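Long-range contact in chorismate synthase (Campylobacter jejuni, PDB 1SQ1), which probably catalyses the last step of the shikimate pathway, eliminating phosphate from 5-enolpyruvylshikimate-3-phosphate to give chorismate, with reduced FMN as cofactor: residues T3-E15 with A20-V32. Residues are numbered along the deposited sequence; the frame is centred on the assembly and turned at random.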
loop_
_atom_site.group_PDB
_atom_site.type_symbol
_atom_site.label_atom_id
_atom_site.label_comp_id
_atom_site.label_asym_id
_atom_site.label_seq_id
_atom_site.Cartn_x
_atom_site.Cartn_y
_atom_site.Cartn_z
ATOM N N THR A 3 4.709 -7.443 6.770
ATOM C CA THR A 3 4.893 -6.028 7.041
ATOM C C THR A 3 3.599 -5.451 7.589
ATOM O O THR A 3 2.512 -5.877 7.204
ATOM C CB THR A 3 5.298 -5.261 5.780
ATOM O OG1 THR A 3 6.536 -5.783 5.281
ATOM C CG2 THR A 3 5.465 -3.790 6.102
ATOM N N PHE A 4 3.720 -4.474 8.479
ATOM C CA PHE A 4 2.555 -3.878 9.100
ATOM C C PHE A 4 2.654 -2.363 9.285
ATOM O O PHE A 4 3.711 -1.833 9.627
ATOM C CB PHE A 4 2.332 -4.572 10.444
ATOM C CG PHE A 4 1.219 -3.991 11.265
ATOM C CD1 PHE A 4 1.497 -3.331 12.452
ATOM C CD2 PHE A 4 -0.107 -4.145 10.877
ATOM C CE1 PHE A 4 0.473 -2.831 13.245
ATOM C CE2 PHE A 4 -1.144 -3.649 11.664
ATOM C CZ PHE A 4 -0.853 -2.992 12.853
ATOM N N GLY A 5 1.534 -1.677 9.056
ATOM C CA GLY A 5 1.481 -0.234 9.213
ATOM C C GLY A 5 1.464 0.563 7.921
ATOM O O GLY A 5 1.965 0.108 6.889
ATOM N N THR A 6 0.883 1.762 7.976
ATOM C CA THR A 6 0.824 2.649 6.815
ATOM C C THR A 6 2.156 3.373 6.624
ATOM O O THR A 6 2.848 3.157 5.640
ATOM C CB THR A 6 -0.241 3.728 6.979
ATOM O OG1 THR A 6 -1.475 3.135 7.394
ATOM C CG2 THR A 6 -0.452 4.441 5.675
ATOM N N ARG A 7 2.512 4.230 7.576
ATOM C CA ARG A 7 3.751 4.991 7.494
ATOM C C ARG A 7 4.888 4.357 8.302
ATOM O O ARG A 7 6.048 4.428 7.894
ATOM C CB ARG A 7 3.506 6.430 7.967
ATOM C CG ARG A 7 4.636 7.407 7.681
ATOM C CD ARG A 7 4.605 7.881 6.235
ATOM N NE ARG A 7 5.784 8.664 5.846
ATOM C CZ ARG A 7 7.044 8.239 5.956
ATOM N NH1 ARG A 7 8.054 9.008 5.571
ATOM N NH2 ARG A 7 7.304 7.043 6.467
ATOM N N LEU A 8 4.557 3.755 9.446
ATOM C CA LEU A 8 5.540 3.092 10.319
ATOM C C LEU A 8 5.402 1.575 10.113
ATOM O O LEU A 8 4.807 0.866 10.924
ATOM C CB LEU A 8 5.264 3.433 11.788
ATOM C CG LEU A 8 6.439 3.494 12.770
ATOM C CD1 LEU A 8 6.171 2.602 13.975
ATOM C CD2 LEU A 8 7.718 3.100 12.074
ATOM N N LYS A 9 5.968 1.094 9.015
ATOM C CA LYS A 9 5.919 -0.304 8.623
ATOM C C LYS A 9 6.774 -1.249 9.444
ATOM O O LYS A 9 7.984 -1.125 9.460
ATOM C CB LYS A 9 6.327 -0.411 7.159
ATOM C CG LYS A 9 5.462 0.416 6.243
ATOM C CD LYS A 9 5.646 0.043 4.789
ATOM C CE LYS A 9 4.652 0.808 3.953
ATOM N NZ LYS A 9 3.288 0.555 4.467
ATOM N N PHE A 10 6.138 -2.208 10.106
ATOM C CA PHE A 10 6.851 -3.198 10.907
ATOM C C PHE A 10 6.942 -4.493 10.121
ATOM O O PHE A 10 5.943 -4.955 9.584
ATOM C CB PHE A 10 6.107 -3.442 12.216
ATOM C CG PHE A 10 6.529 -4.691 12.936
ATOM C CD1 PHE A 10 5.711 -5.828 12.926
ATOM C CD2 PHE A 10 7.726 -4.737 13.641
ATOM C CE1 PHE A 10 6.076 -6.992 13.611
ATOM C CE2 PHE A 10 8.100 -5.896 14.330
ATOM C CZ PHE A 10 7.272 -7.024 14.314
ATOM N N THR A 11 8.129 -5.081 10.054
ATOM C CA THR A 11 8.302 -6.326 9.320
ATOM C C THR A 11 9.100 -7.365 10.096
ATOM O O THR A 11 10.206 -7.087 10.569
ATOM C CB THR A 11 9.017 -6.093 7.974
ATOM O OG1 THR A 11 8.285 -5.132 7.211
ATOM C CG2 THR A 11 9.113 -7.392 7.177
ATOM N N SER A 12 8.545 -8.568 10.223
ATOM C CA SER A 12 9.248 -9.634 10.927
ATOM C C SER A 12 9.561 -10.781 9.987
ATOM O O SER A 12 8.718 -11.229 9.221
ATOM C CB SER A 12 8.435 -10.138 12.127
ATOM O OG SER A 12 7.122 -10.539 11.768
ATOM N N PHE A 13 10.802 -11.236 10.029
ATOM C CA PHE A 13 11.210 -12.331 9.183
ATOM C C PHE A 13 11.620 -13.480 10.074
ATOM O O PHE A 13 12.156 -13.291 11.171
ATOM C CB PHE A 13 12.351 -11.904 8.258
ATOM C CG PHE A 13 13.516 -11.305 8.969
ATOM C CD1 PHE A 13 14.649 -12.069 9.235
ATOM C CD2 PHE A 13 13.484 -9.976 9.380
ATOM C CE1 PHE A 13 15.733 -11.521 9.906
ATOM C CE2 PHE A 13 14.560 -9.418 10.052
ATOM C CZ PHE A 13 15.691 -10.189 10.316
ATOM N N GLY A 14 11.327 -14.684 9.609
ATOM C CA GLY A 14 11.646 -15.856 10.389
ATOM C C GLY A 14 12.976 -16.471 10.031
ATOM O O GLY A 14 13.691 -16.000 9.145
ATOM N N GLU A 15 13.290 -17.551 10.733
ATOM C CA GLU A 15 14.529 -18.280 10.538
ATOM C C GLU A 15 14.285 -19.727 10.974
ATOM O O GLU A 15 14.104 -19.997 12.160
ATOM C CB GLU A 15 15.622 -17.643 11.396
ATOM C CG GLU A 15 17.041 -17.976 10.989
ATOM C CD GLU A 15 17.392 -19.431 11.200
ATOM O OE1 GLU A 15 17.098 -20.264 10.311
ATOM O OE2 GLU A 15 17.963 -19.736 12.268
ATOM N N ALA A 20 16.760 -17.950 15.796
ATOM C CA ALA A 20 16.411 -16.587 16.188
ATOM C C ALA A 20 15.412 -15.943 15.222
ATOM O O ALA A 20 15.264 -16.368 14.076
ATOM C CB ALA A 20 17.677 -15.741 16.281
ATOM N N VAL A 21 14.716 -14.924 15.706
ATOM C CA VAL A 21 13.747 -14.203 14.897
ATOM C C VAL A 21 14.306 -12.807 14.632
ATOM O O VAL A 21 15.360 -12.443 15.155
ATOM C CB VAL A 21 12.400 -14.063 15.627
ATOM C CG1 VAL A 21 11.833 -15.430 15.936
ATOM C CG2 VAL A 21 12.583 -13.273 16.909
ATOM N N GLY A 22 13.605 -12.020 13.825
ATOM C CA GLY A 22 14.082 -10.679 13.538
ATOM C C GLY A 22 12.995 -9.769 13.014
ATOM O O GLY A 22 12.029 -10.236 12.406
ATOM N N CYS A 23 13.135 -8.471 13.264
ATOM C CA CYS A 23 12.151 -7.516 12.779
ATOM C C CYS A 23 12.831 -6.299 12.163
ATOM O O CYS A 23 14.034 -6.087 12.339
ATOM C CB CYS A 23 11.198 -7.086 13.901
ATOM S SG CYS A 23 11.768 -5.815 15.032
ATOM N N ILE A 24 12.061 -5.524 11.406
ATOM C CA ILE A 24 12.565 -4.323 10.754
ATOM C C ILE A 24 11.530 -3.233 10.985
ATOM O O ILE A 24 10.350 -3.428 10.707
ATOM C CB ILE A 24 12.736 -4.537 9.217
ATOM C CG1 ILE A 24 13.638 -5.737 8.941
ATOM C CG2 ILE A 24 13.372 -3.317 8.576
ATOM C CD1 ILE A 24 15.042 -5.582 9.488
ATOM N N ILE A 25 11.948 -2.100 11.530
ATOM C CA ILE A 25 11.010 -1.013 11.731
ATOM C C ILE A 25 11.457 0.099 10.798
ATOM O O ILE A 25 12.539 0.669 10.951
ATOM C CB ILE A 25 11.006 -0.483 13.171
ATOM C CG1 ILE A 25 10.617 -1.591 14.151
ATOM C CG2 ILE A 25 10.033 0.669 13.277
ATOM C CD1 ILE A 25 11.796 -2.386 14.713
ATOM N N ASP A 26 10.629 0.395 9.811
ATOM C CA ASP A 26 10.951 1.425 8.846
ATOM C C ASP A 26 9.944 2.547 9.044
ATOM O O ASP A 26 8.783 2.291 9.348
ATOM C CB ASP A 26 10.867 0.824 7.433
ATOM C CG ASP A 26 11.318 1.782 6.344
ATOM O OD1 ASP A 26 12.477 2.256 6.369
ATOM O OD2 ASP A 26 10.508 2.062 5.443
ATOM N N GLY A 27 10.397 3.788 8.911
ATOM C CA GLY A 27 9.494 4.912 9.063
ATOM C C GLY A 27 9.720 5.734 10.311
ATOM O O GLY A 27 9.109 6.790 10.474
HETATM N N MSE A 28 10.587 5.250 11.192
HETATM C CA MSE A 28 10.889 5.963 12.428
HETATM C C MSE A 28 11.622 7.256 12.126
HETATM O O MSE A 28 12.578 7.276 11.354
HETATM C CB MSE A 28 11.731 5.093 13.360
HETATM C CG MSE A 28 10.911 4.074 14.143
HETATM SE SE MSE A 28 10.183 4.784 15.799
HETATM C CE MSE A 28 8.583 5.666 15.155
ATOM N N PRO A 29 11.167 8.369 12.722
ATOM C CA PRO A 29 11.837 9.647 12.467
ATOM C C PRO A 29 13.242 9.663 13.060
ATOM O O PRO A 29 13.520 8.960 14.029
ATOM C CB PRO A 29 10.894 10.670 13.104
ATOM C CG PRO A 29 10.214 9.902 14.175
ATOM C CD PRO A 29 9.979 8.544 13.573
ATOM N N ALA A 30 14.141 10.439 12.466
ATOM C CA ALA A 30 15.506 10.497 12.973
ATOM C C ALA A 30 15.550 11.334 14.248
ATOM O O ALA A 30 14.628 12.102 14.554
ATOM C CB ALA A 30 16.427 11.078 11.925
ATOM N N GLY A 31 16.619 11.157 15.005
ATOM C CA GLY A 31 16.762 11.902 16.235
ATOM C C GLY A 31 15.810 11.469 17.328
ATOM O O GLY A 31 14.963 12.248 17.765
ATOM N N VAL A 32 15.929 10.215 17.753
ATOM C CA VAL A 32 15.098 9.691 18.833
ATOM C C VAL A 32 16.008 8.916 19.778
ATOM O O VAL A 32 16.759 8.021 19.361
ATOM C CB VAL A 32 13.943 8.765 18.329
ATOM C CG1 VAL A 32 13.240 8.124 19.523
ATOM C CG2 VAL A 32 12.909 9.582 17.545
#
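L8 packs on I25 and on selenomethionine M28, which lies beyond the strand: L8 CD2 touches I25 CG2, and L8 CG lies 3.9 Å from M28 CE. Strands 9-13 and 21-26 run antiparallel as a beta hairpin. The O of K9 accepts an almost straight hydrogen bond from D26 N (3.1 Å, 177°). The lysine's own NZ turns back to hydrogen-bond the O atoms of G5 and T6. F10 puts its ring on the face of C23 and I25. F10 CG lies anti to the backbone N (chi1 164°), and F10 CE2 comes within 3.3 Å of C23 CB; C23 SG stands at the ring edge. Helix 325-346 also touches F10, through L338. T11 and I24 share two backbone hydrogen bonds, T11 N to I24 O (2.8 Å) and I24 N to T11 O (2.6 Å). F13 N hydrogen-bonds G22 O at 2.9 Å. On the opposite face of the sheet from F10, the F13 ring lies across the strand, with G22 CA over its face in a CH-pi contact and I24 CD1 near F13 CE2. F13 also meets F13 of the second subunit. Backbone hydrogen bonds thus set the strand pairing. The face of F10, C23 and I25 is mainly apolar, while F13 and I24 carry the hairpin into the tetramer by packing against the second subunit.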